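Local coordinates for oligopeptide ABC transporter OppAIV (Borrelia burgdorferi B31, PDB 4GL8), which probably serves as the extracytoplasmic peptide-binding component of an ABC transporter that imports oligopeptides, at residues T92-D97 with E159-I164; N367-L372 with L397-Q402. All coordinates share one frame; numbering follows the deposited sequence.

Contact 1 (T92-D97 with E159-I164); sequences TFHLRD and EKTLEI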
loop_
_atom_site.group_PDB
_atom_site.type_symbol
_atom_site.label_atom_id
_atom_site.label_comp_id
_atom_site.label_asym_id
_atom_site.label_seq_id
_atom_site.Cartn_x
_atom_site.Cartn_y
_atom_site.Cartn_z
ATOM N N THR A 92 1.233 -25.937 -2.392
ATOM C CA THR A 92 0.625 -26.603 -3.541
ATOM C C THR A 92 -0.836 -26.145 -3.543
ATOM O O THR A 92 -1.595 -26.453 -2.614
ATOM C CB THR A 92 0.798 -28.147 -3.437
ATOM O OG1 THR A 92 2.198 -28.479 -3.293
ATOM C CG2 THR A 92 0.231 -28.896 -4.667
ATOM N N PHE A 93 -1.197 -25.365 -4.564
ATOM C CA PHE A 93 -2.536 -24.818 -4.727
ATOM C C PHE A 93 -3.359 -25.641 -5.734
ATOM O O PHE A 93 -2.908 -25.944 -6.847
ATOM C CB PHE A 93 -2.430 -23.344 -5.160
ATOM C CG PHE A 93 -1.707 -22.499 -4.172
ATOM C CD1 PHE A 93 -2.379 -21.975 -3.067
ATOM C CD2 PHE A 93 -0.348 -22.289 -4.280
ATOM C CE1 PHE A 93 -1.709 -21.248 -2.112
ATOM C CE2 PHE A 93 0.334 -21.533 -3.327
ATOM C CZ PHE A 93 -0.340 -21.036 -2.235
ATOM N N HIS A 94 -4.570 -26.007 -5.315
ATOM C CA HIS A 94 -5.515 -26.759 -6.156
ATOM C C HIS A 94 -6.541 -25.777 -6.682
ATOM O O HIS A 94 -7.305 -25.204 -5.900
ATOM C CB HIS A 94 -6.184 -27.866 -5.337
ATOM C CG HIS A 94 -5.204 -28.735 -4.635
ATOM N ND1 HIS A 94 -4.519 -29.753 -5.281
ATOM C CD2 HIS A 94 -4.745 -28.713 -3.363
ATOM C CE1 HIS A 94 -3.691 -30.333 -4.423
ATOM N NE2 HIS A 94 -3.803 -29.717 -3.254
ATOM N N LEU A 95 -6.504 -25.532 -7.991
ATOM C CA LEU A 95 -7.387 -24.541 -8.602
ATOM C C LEU A 95 -8.821 -25.091 -8.641
ATOM O O LEU A 95 -9.022 -26.302 -8.795
ATOM C CB LEU A 95 -6.894 -24.163 -10.023
ATOM C CG LEU A 95 -5.464 -23.620 -10.133
ATOM C CD1 LEU A 95 -5.101 -23.218 -11.555
ATOM C CD2 LEU A 95 -5.188 -22.465 -9.173
ATOM N N ARG A 96 -9.815 -24.215 -8.467
ATOM C CA ARG A 96 -11.209 -24.619 -8.689
ATOM C C ARG A 96 -11.454 -24.924 -10.173
ATOM O O ARG A 96 -10.687 -24.502 -11.033
ATOM C CB ARG A 96 -12.200 -23.577 -8.182
ATOM C CG ARG A 96 -12.053 -22.212 -8.814
ATOM C CD ARG A 96 -12.980 -21.211 -8.132
ATOM N NE ARG A 96 -12.480 -20.794 -6.828
ATOM C CZ ARG A 96 -12.999 -21.129 -5.658
ATOM N NH1 ARG A 96 -14.083 -21.883 -5.592
ATOM N NH2 ARG A 96 -12.447 -20.665 -4.527
ATOM N N ASP A 97 -12.513 -25.692 -10.431
ATOM C CA ASP A 97 -12.935 -26.069 -11.783
ATOM C C ASP A 97 -13.481 -24.912 -12.597
ATOM O O ASP A 97 -14.051 -23.975 -12.051
ATOM C CB ASP A 97 -14.037 -27.137 -11.707
ATOM C CG ASP A 97 -13.568 -28.405 -11.037
ATOM O OD1 ASP A 97 -12.342 -28.663 -11.025
ATOM O OD2 ASP A 97 -14.414 -29.160 -10.516
ATOM N N GLU A 159 -2.940 -29.004 -15.055
ATOM C CA GLU A 159 -3.751 -27.829 -15.398
ATOM C C GLU A 159 -4.336 -27.126 -14.208
ATOM O O GLU A 159 -4.473 -25.921 -14.224
ATOM C CB GLU A 159 -4.927 -28.194 -16.282
ATOM C CG GLU A 159 -4.574 -28.348 -17.731
ATOM C CD GLU A 159 -5.754 -28.009 -18.629
ATOM O OE1 GLU A 159 -6.915 -27.869 -18.127
ATOM O OE2 GLU A 159 -5.501 -27.869 -19.841
ATOM N N LYS A 160 -4.740 -27.891 -13.203
ATOM C CA LYS A 160 -5.405 -27.318 -12.030
ATOM C C LYS A 160 -4.505 -27.342 -10.801
ATOM O O LYS A 160 -5.011 -27.327 -9.682
ATOM C CB LYS A 160 -6.674 -28.093 -11.703
ATOM C CG LYS A 160 -7.677 -28.269 -12.841
ATOM C CD LYS A 160 -8.996 -28.738 -12.234
ATOM C CE LYS A 160 -9.763 -29.700 -13.106
ATOM N NZ LYS A 160 -10.659 -28.910 -13.999
ATOM N N THR A 161 -3.187 -27.410 -10.978
ATOM C CA THR A 161 -2.307 -27.528 -9.822
ATOM C C THR A 161 -1.040 -26.701 -9.950
ATOM O O THR A 161 -0.218 -26.901 -10.853
ATOM C CB THR A 161 -1.966 -28.995 -9.525
ATOM O OG1 THR A 161 -3.155 -29.798 -9.624
ATOM C CG2 THR A 161 -1.419 -29.128 -8.133
ATOM N N LEU A 162 -0.872 -25.766 -9.021
ATOM C CA LEU A 162 0.273 -24.832 -9.071
ATOM C C LEU A 162 1.116 -25.020 -7.832
ATOM O O LEU A 162 0.601 -25.005 -6.723
ATOM C CB LEU A 162 -0.203 -23.394 -9.167
ATOM C CG LEU A 162 0.939 -22.377 -9.318
ATOM C CD1 LEU A 162 1.395 -22.314 -10.762
ATOM C CD2 LEU A 162 0.533 -21.011 -8.840
ATOM N N GLU A 163 2.411 -25.224 -8.014
ATOM C CA GLU A 163 3.298 -25.374 -6.869
ATOM C C GLU A 163 4.223 -24.173 -6.750
ATOM O O GLU A 163 4.890 -23.810 -7.726
ATOM C CB GLU A 163 4.128 -26.625 -7.050
ATOM C CG GLU A 163 4.911 -27.092 -5.856
ATOM C CD GLU A 163 5.950 -28.132 -6.254
ATOM O OE1 GLU A 163 7.007 -27.745 -6.868
ATOM O OE2 GLU A 163 5.721 -29.334 -5.950
ATOM N N ILE A 164 4.280 -23.585 -5.564
ATOM C CA ILE A 164 5.227 -22.520 -5.278
ATOM C C ILE A 164 6.148 -22.938 -4.126
ATOM O O ILE A 164 5.677 -23.272 -3.011
ATOM C CB ILE A 164 4.513 -21.218 -4.907
ATOM C CG1 ILE A 164 3.615 -20.788 -6.049
ATOM C CG2 ILE A 164 5.532 -20.116 -4.612
ATOM C CD1 ILE A 164 2.846 -19.532 -5.753
HETATM O O HOH W 1 -5.410 -29.814 -8.072
HETATM O O HOH W 2 -7.809 -28.777 -8.258
#
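Chi1 values of -56° and -44° set OG1 of Thr92 and Thr161 beside the backbone N and leave CG2 opposite that N, and from neighbouring strands the two CG2 atoms meet at 3.8 Å. In Thr161, OG1 is hydrogen-bonded to Asp158 OD1 and also receives a bond from a water. That water lies in the plane of the His94 ring, at its edge, 2.9 Å from ND1, and so bridges the cross-strand pair His94–Thr161. On the far side of the ring NE2 is bonded to Asp83 of strand 74-84, which fixes the imidazole at both nitrogens.

The backbones run antiparallel. Phe93 and Leu162 form a hydrogen-bonded pair, with Phe93 N to Leu162 O at 2.8 Å and Leu162 N to Phe93 O at 3.0 Å, both nearly straight at the hydrogen. A further bond, Leu95 N to Lys160 O (2.9 Å), forms where the strand gives way to the turn. A second water donates to Leu95 O and weakly to Lys160 O.

Phe93 and Leu162 point to the other face, where helix 109-119 packs on Leu162. The Phe93 ring brings CE2 to 4.0 Å from Ile164 CD1. Beyond the strand end, the bent chain of Lys160 carries NZ to 3.4 Å from Asp97 OD1, a long salt bridge between exposed residues.

The chemistry is thus split by face: largely polar side chains (Thr92, His94, Thr161, Glu163) and water on one, hydrocarbon on the other. The charge pair probably adds little beside the backbone ladder, while Asp83 would tend to favour a protonated His94.

Contact 2 (N367-L372 with L397-Q402); sequences NNFPLL and LNINVQ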
loop_
_atom_site.group_PDB
_atom_site.type_symbol
_atom_site.label_atom_id
_atom_site.label_comp_id
_atom_site.label_asym_id
_atom_site.label_seq_id
_atom_site.Cartn_x
_atom_site.Cartn_y
_atom_site.Cartn_z
ATOM N N ASN A 367 19.921 29.530 11.673
ATOM C CA ASN A 367 20.849 30.259 10.785
ATOM C C ASN A 367 21.501 29.364 9.727
ATOM O O ASN A 367 21.999 28.278 10.043
ATOM C CB ASN A 367 21.982 30.920 11.568
ATOM C CG ASN A 367 21.506 32.017 12.487
ATOM O OD1 ASN A 367 20.413 32.556 12.334
ATOM N ND2 ASN A 367 22.343 32.358 13.455
ATOM N N ASN A 368 21.456 29.820 8.476
ATOM C CA ASN A 368 22.019 29.108 7.346
ATOM C C ASN A 368 21.362 27.785 6.982
ATOM O O ASN A 368 21.835 27.115 6.068
ATOM C CB ASN A 368 23.535 28.938 7.534
ATOM C CG ASN A 368 24.245 30.276 7.621
ATOM O OD1 ASN A 368 24.115 31.109 6.718
ATOM N ND2 ASN A 368 24.958 30.509 8.714
ATOM N N PHE A 369 20.243 27.426 7.627
ATOM C CA PHE A 369 19.447 26.291 7.147
ATOM C C PHE A 369 18.878 26.587 5.749
ATOM O O PHE A 369 18.257 27.620 5.547
ATOM C CB PHE A 369 18.314 25.923 8.095
ATOM C CG PHE A 369 17.883 24.474 7.955
ATOM C CD1 PHE A 369 18.632 23.450 8.565
ATOM C CD2 PHE A 369 16.793 24.127 7.175
ATOM C CE1 PHE A 369 18.279 22.128 8.432
ATOM C CE2 PHE A 369 16.455 22.794 7.018
ATOM C CZ PHE A 369 17.193 21.788 7.658
ATOM N N PRO A 370 19.115 25.694 4.770
ATOM C CA PRO A 370 18.630 26.031 3.428
ATOM C C PRO A 370 17.115 25.913 3.278
ATOM O O PRO A 370 16.437 25.270 4.091
ATOM C CB PRO A 370 19.329 25.010 2.518
ATOM C CG PRO A 370 19.748 23.898 3.424
ATOM C CD PRO A 370 19.957 24.484 4.783
ATOM N N LEU A 371 16.598 26.505 2.219
ATOM C CA LEU A 371 15.195 26.414 1.906
ATOM C C LEU A 371 14.891 25.076 1.233
ATOM O O LEU A 371 15.080 24.927 0.053
ATOM C CB LEU A 371 14.814 27.600 1.002
ATOM C CG LEU A 371 13.331 27.707 0.608
ATOM C CD1 LEU A 371 12.464 27.968 1.834
ATOM C CD2 LEU A 371 13.135 28.783 -0.442
ATOM N N LEU A 372 14.406 24.102 1.983
ATOM C CA LEU A 372 13.976 22.813 1.400
ATOM C C LEU A 372 12.481 22.798 0.954
ATOM O O LEU A 372 11.634 23.463 1.569
ATOM C CB LEU A 372 14.178 21.698 2.420
ATOM C CG LEU A 372 15.592 21.537 2.975
ATOM C CD1 LEU A 372 15.582 20.507 4.097
ATOM C CD2 LEU A 372 16.580 21.147 1.879
ATOM N N LEU A 397 11.893 25.387 15.352
ATOM C CA LEU A 397 13.256 25.329 14.858
ATOM C C LEU A 397 13.674 26.615 14.147
ATOM O O LEU A 397 14.859 26.812 13.910
ATOM C CB LEU A 397 13.396 24.105 13.937
ATOM C CG LEU A 397 13.313 22.701 14.567
ATOM C CD1 LEU A 397 13.578 21.628 13.529
ATOM C CD2 LEU A 397 14.330 22.547 15.688
ATOM N N ASN A 398 12.712 27.504 13.847
ATOM C CA ASN A 398 12.957 28.690 13.027
ATOM C C ASN A 398 13.573 28.354 11.673
ATOM O O ASN A 398 14.434 29.076 11.180
ATOM C CB ASN A 398 13.844 29.708 13.764
ATOM C CG ASN A 398 13.762 31.091 13.141
ATOM O OD1 ASN A 398 12.750 31.433 12.545
ATOM N ND2 ASN A 398 14.825 31.877 13.252
ATOM N N ILE A 399 13.131 27.254 11.068
ATOM C CA ILE A 399 13.469 26.989 9.667
ATOM C C ILE A 399 12.238 27.111 8.780
ATOM O O ILE A 399 11.107 26.846 9.246
ATOM C CB ILE A 399 14.115 25.614 9.482
ATOM C CG1 ILE A 399 13.117 24.498 9.678
ATOM C CG2 ILE A 399 15.265 25.427 10.469
ATOM C CD1 ILE A 399 13.781 23.155 9.748
ATOM N N ASN A 400 12.482 27.485 7.510
ATOM C CA ASN A 400 11.444 27.684 6.491
ATOM C C ASN A 400 11.472 26.623 5.391
ATOM O O ASN A 400 12.519 26.342 4.792
ATOM C CB ASN A 400 11.655 29.017 5.808
ATOM C CG ASN A 400 11.688 30.160 6.784
ATOM O OD1 ASN A 400 10.661 30.550 7.335
ATOM N ND2 ASN A 400 12.864 30.703 7.004
ATOM N N VAL A 401 10.314 26.058 5.105
ATOM C CA VAL A 401 10.196 25.132 4.007
ATOM C C VAL A 401 9.134 25.657 3.055
ATOM O O VAL A 401 8.288 26.455 3.449
ATOM C CB VAL A 401 9.816 23.718 4.482
ATOM C CG1 VAL A 401 10.936 23.117 5.323
ATOM C CG2 VAL A 401 8.489 23.710 5.247
ATOM N N GLN A 402 9.184 25.207 1.806
ATOM C CA GLN A 402 8.157 25.565 0.821
ATOM C C GLN A 402 7.361 24.326 0.461
ATOM O O GLN A 402 7.929 23.248 0.321
ATOM C CB GLN A 402 8.790 26.206 -0.417
ATOM C CG GLN A 402 8.968 27.702 -0.232
ATOM C CD GLN A 402 9.481 28.416 -1.454
ATOM O OE1 GLN A 402 9.927 27.797 -2.430
ATOM N NE2 GLN A 402 9.440 29.721 -1.405
HETATM O O HOH W 3 15.203 27.706 6.480
HETATM O O HOH W 4 14.231 24.279 4.793
#
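Apolar packing between Phe369 and Ile399 anchors one end of this contact. Ile399 lays its side chain against one face of the phenyl ring: CG2 sits 3.8 Å from Phe369 CG in an off-centre CH-pi contact, and CD1 reaches CE2 farther out on the ring. With chi1 at 71°, Ile399 holds CG1 between its backbone N and carbonyl carbon, and the branch then extends across the ring to deliver CD1. Tyr363 meets Phe369 edge-to-face, and Leu358 of helix 351-361 touches both Phe369 and Ile399. At the exposed end the two methyls of Leu371 spread along the other segment. Its CG is swung trans to the backbone N (chi1 -177°), carrying CD1 to 3.4 Å from Asn400 O and CD2 to 3.8 Å from Gln402 CD, against the side-chain amide.

Direct hydrogen bonding is limited to Gln402 N with Leu372 O (3.0 Å). The same oxygen receives a CA-H...O contact from Val401.

Water supplies the remaining backbone links. One molecule donates to Pro370 O and Asn400 O and accepts from Leu372 N, the last at 2.8 Å; three backbone groups thus grip it where the two backbones stand too far apart to bond directly. Another accepts from Asn400 N at 2.9 Å and probably donates to Phe369 O. Both waters lie at the edge of the Phe369 ring, in its plane.

The two backbones run in the same direction, and their one direct hydrogen bond joins Gln402 and Leu372, so the contact leads into the parallel strands 372-377 and 401-406, joined through helix 380-397. Such a strand-helix-strand unit is characteristic of the alpha/beta lobes of periplasmic-binding-protein folds, to which this solute-binding family belongs.

After strands 31-35, 65-67 and 74-84 the chain runs through strand 90-95, passes through helices 109-119, 129-135 and 139-143, and returns by strand 154-158 to strand 161-165. Contact 1 closes this excursion and joins two neighbouring strands of a five-stranded antiparallel sheet. Some two hundred residues later, helix 351-361 leads into the loop that opens contact 2, which closes a much shorter circuit through strand 372-377 and helix 380-397. The two loops follow in series, neither nesting nor crossing. Their centres lie about 58 Å apart on opposite sides of the chain's centre, so they tie together separate parts of the fold: an antiparallel sheet for contact 1, the start of a parallel strand pair for contact 2.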